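Local atomic coordinates of formiminotetrahydrofolate cyclodeaminase (Thermotoga maritima, PDB entry 1O5H), a protein that probably catalyses the cyclodeamination of 5-formiminotetrahydrofolate, releasing ammonia and forming 5,10-methenyltetrahydrofolate. Residues 159-162 and 163-167. Numbering follows the deposited sequence.
Sequences AVFQ and VEKVN
From A159 to V166 the backbone makes two turns of regular alpha helix, with V163 N giving its hydrogen to A159 O, E164 N to V160 O, K165 N to F161 O and V166 N to Q162 O. The bond from E164 N to V160 O is the straightest, 2.8 Å long with an N-H...O angle of 176°; that from V166 N to Q162 O is 3.2 Å long.

One turn apart, F161 and K165 meet on one side of the helix. With CG anti to the backbone N (chi1 163°), beside the carbonyl carbon, the phenyl ring comes alongside K165, and its CZ lies 4.0 Å from K165 CD, an oblique approach to the ring. K165 CB sits 4.3 Å above the ring plane, toward the rim. Beyond CB the lysine chain runs fully extended, carrying NZ to a salt bridge with E192 on helix 178-206, the helix that also packs on F161.

F161/K165 and V160/E164 are i to i+4 pairs on separate sides of helix 147-172, in an all-helical subunit whose structure was reported as a new fold; the assembly holds two such subunits. V160 and E164 run alongside each other toward helices 36-56 and 107-141, with V160 CG1 4.0 Å from E164 CG. The E164 side chain is buried, touching S41 of helix 36-56 and P121, V124 and I125 of helix 107-141. The A159 side chain packs against A159 of the second subunit, and V163 against N152 of that subunit.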
ATOM      1  N   ALA A 159      -3.109   0.362  -5.958  1.00 37.55           N
ATOM      2  CA  ALA A 159      -1.749  -0.186  -5.977  1.00 35.57           C
ATOM      3  C   ALA A 159      -1.774  -1.709  -5.791  1.00 36.54           C
ATOM      4  O   ALA A 159      -1.029  -2.430  -6.454  1.00 37.17           O
ATOM      5  CB  ALA A 159      -0.870   0.466  -4.898  1.00 32.00           C
ATOM      6  N   VAL A 160      -2.611  -2.188  -4.870  1.00 34.94           N
ATOM      7  CA  VAL A 160      -2.656  -3.587  -4.591  1.00 33.31           C
ATOM      8  C   VAL A 160      -3.045  -4.247  -5.901  1.00 34.69           C
ATOM      9  O   VAL A 160      -2.409  -5.205  -6.343  1.00 36.67           O
ATOM     10  CB  VAL A 160      -3.655  -3.924  -3.498  1.00 33.06           C
ATOM     11  CG1 VAL A 160      -3.732  -5.439  -3.315  1.00 32.02           C
ATOM     12  CG2 VAL A 160      -3.230  -3.279  -2.195  1.00 32.78           C
ATOM     13  N   PHE A 161      -4.042  -3.695  -6.569  1.00 30.96           N
ATOM     14  CA  PHE A 161      -4.387  -4.262  -7.828  1.00 30.08           C
ATOM     15  C   PHE A 161      -3.165  -4.307  -8.731  1.00 30.59           C
ATOM     16  O   PHE A 161      -2.890  -5.323  -9.377  1.00 32.46           O
ATOM     17  CB  PHE A 161      -5.510  -3.510  -8.535  1.00 27.35           C
ATOM     18  CG  PHE A 161      -5.586  -3.837  -9.977  1.00 28.20           C
ATOM     19  CD1 PHE A 161      -6.189  -5.037 -10.399  1.00 30.65           C
ATOM     20  CD2 PHE A 161      -4.953  -3.023 -10.924  1.00 19.52           C
ATOM     21  CE1 PHE A 161      -6.246  -5.389 -11.785  1.00 28.00           C
ATOM     22  CE2 PHE A 161      -4.982  -3.370 -12.303  1.00 33.56           C
ATOM     23  CZ  PHE A 161      -5.641  -4.560 -12.728  1.00 30.07           C
ATOM     24  N   GLN A 162      -2.437  -3.212  -8.817  1.00 29.92           N
ATOM     25  CA  GLN A 162      -1.245  -3.260  -9.670  1.00 30.24           C
ATOM     26  C   GLN A 162      -0.288  -4.334  -9.230  1.00 30.79           C
ATOM     27  O   GLN A 162       0.186  -5.076 -10.069  1.00 35.69           O
ATOM     28  CB  GLN A 162      -0.563  -1.918  -9.760  1.00 27.50           C
ATOM     29  CG  GLN A 162      -1.357  -0.968 -10.642  1.00 38.38           C
ATOM     30  CD  GLN A 162      -0.891   0.464 -10.527  1.00 61.44           C
ATOM     31  OE1 GLN A 162      -0.485   0.931  -9.446  1.00 65.79           O
ATOM     32  NE2 GLN A 162      -0.955   1.178 -11.640  1.00 75.07           N
ATOM     33  N   VAL A 163      -0.044  -4.454  -7.919  1.00 31.56           N
ATOM     34  CA  VAL A 163       0.907  -5.439  -7.393  1.00 31.97           C
ATOM     35  C   VAL A 163       0.481  -6.807  -7.881  1.00 33.55           C
ATOM     36  O   VAL A 163       1.241  -7.517  -8.549  1.00 36.70           O
ATOM     37  CB  VAL A 163       0.946  -5.447  -5.859  1.00 30.53           C
ATOM     38  CG1 VAL A 163       1.610  -6.685  -5.353  1.00 30.46           C
ATOM     39  CG2 VAL A 163       1.671  -4.242  -5.327  1.00 35.48           C
ATOM     40  N   GLU A 164      -0.760  -7.154  -7.593  1.00 31.50           N
ATOM     41  CA  GLU A 164      -1.235  -8.483  -7.863  1.00 30.36           C
ATOM     42  C   GLU A 164      -1.318  -8.811  -9.342  1.00 32.23           C
ATOM     43  O   GLU A 164      -1.077  -9.955  -9.726  1.00 34.38           O
ATOM     44  CB  GLU A 164      -2.567  -8.674  -7.189  1.00 28.48           C
ATOM     45  CG  GLU A 164      -2.476  -8.337  -5.717  1.00 29.89           C
ATOM     46  CD  GLU A 164      -1.588  -9.275  -4.937  1.00 33.72           C
ATOM     47  OE1 GLU A 164      -1.143 -10.298  -5.497  1.00 43.72           O
ATOM     48  OE2 GLU A 164      -1.346  -9.002  -3.742  1.00 46.61           O
ATOM     49  N   LYS A 165      -1.623  -7.821 -10.176  1.00 31.80           N
ATOM     50  CA  LYS A 165      -1.647  -8.036 -11.613  1.00 32.21           C
ATOM     51  C   LYS A 165      -0.291  -8.518 -12.055  1.00 35.81           C
ATOM     52  O   LYS A 165      -0.191  -9.542 -12.778  1.00 40.09           O
ATOM     53  CB  LYS A 165      -1.954  -6.754 -12.355  1.00 33.49           C
ATOM     54  CG  LYS A 165      -1.964  -6.905 -13.841  1.00 30.66           C
ATOM     55  CD  LYS A 165      -2.228  -5.569 -14.513  1.00 28.10           C
ATOM     56  CE  LYS A 165      -2.400  -5.765 -16.005  1.00 33.55           C
ATOM     57  NZ  LYS A 165      -2.601  -4.449 -16.612  1.00 39.45           N
ATOM     58  N   VAL A 166       0.764  -7.826 -11.622  1.00 32.76           N
ATOM     59  CA  VAL A 166       2.091  -8.315 -11.955  1.00 34.24           C
ATOM     60  C   VAL A 166       2.279  -9.774 -11.495  1.00 36.09           C
ATOM     61  O   VAL A 166       2.793 -10.620 -12.249  1.00 37.57           O
ATOM     62  CB  VAL A 166       3.194  -7.394 -11.441  1.00 36.57           C
ATOM     63  CG1 VAL A 166       4.535  -8.145 -11.283  1.00 30.15           C
ATOM     64  CG2 VAL A 166       3.341  -6.216 -12.382  1.00 27.65           C
ATOM     65  N   ASN A 167       1.827 -10.084 -10.284  1.00 34.40           N
ATOM     66  CA  ASN A 167       2.000 -11.432  -9.800  1.00 36.05           C
ATOM     67  C   ASN A 167       1.166 -12.464 -10.556  1.00 36.74           C
ATOM     68  O   ASN A 167       1.651 -13.567 -10.849  1.00 37.74           O
ATOM     69  CB  ASN A 167       1.852 -11.484  -8.287  1.00 37.49           C
ATOM     70  CG  ASN A 167       2.966 -10.727  -7.584  1.00 32.26           C
ATOM     71  OD1 ASN A 167       2.721  -9.953  -6.675  1.00 39.83           O
ATOM     72  ND2 ASN A 167       4.196 -10.927  -8.030  1.00 39.11           N
TER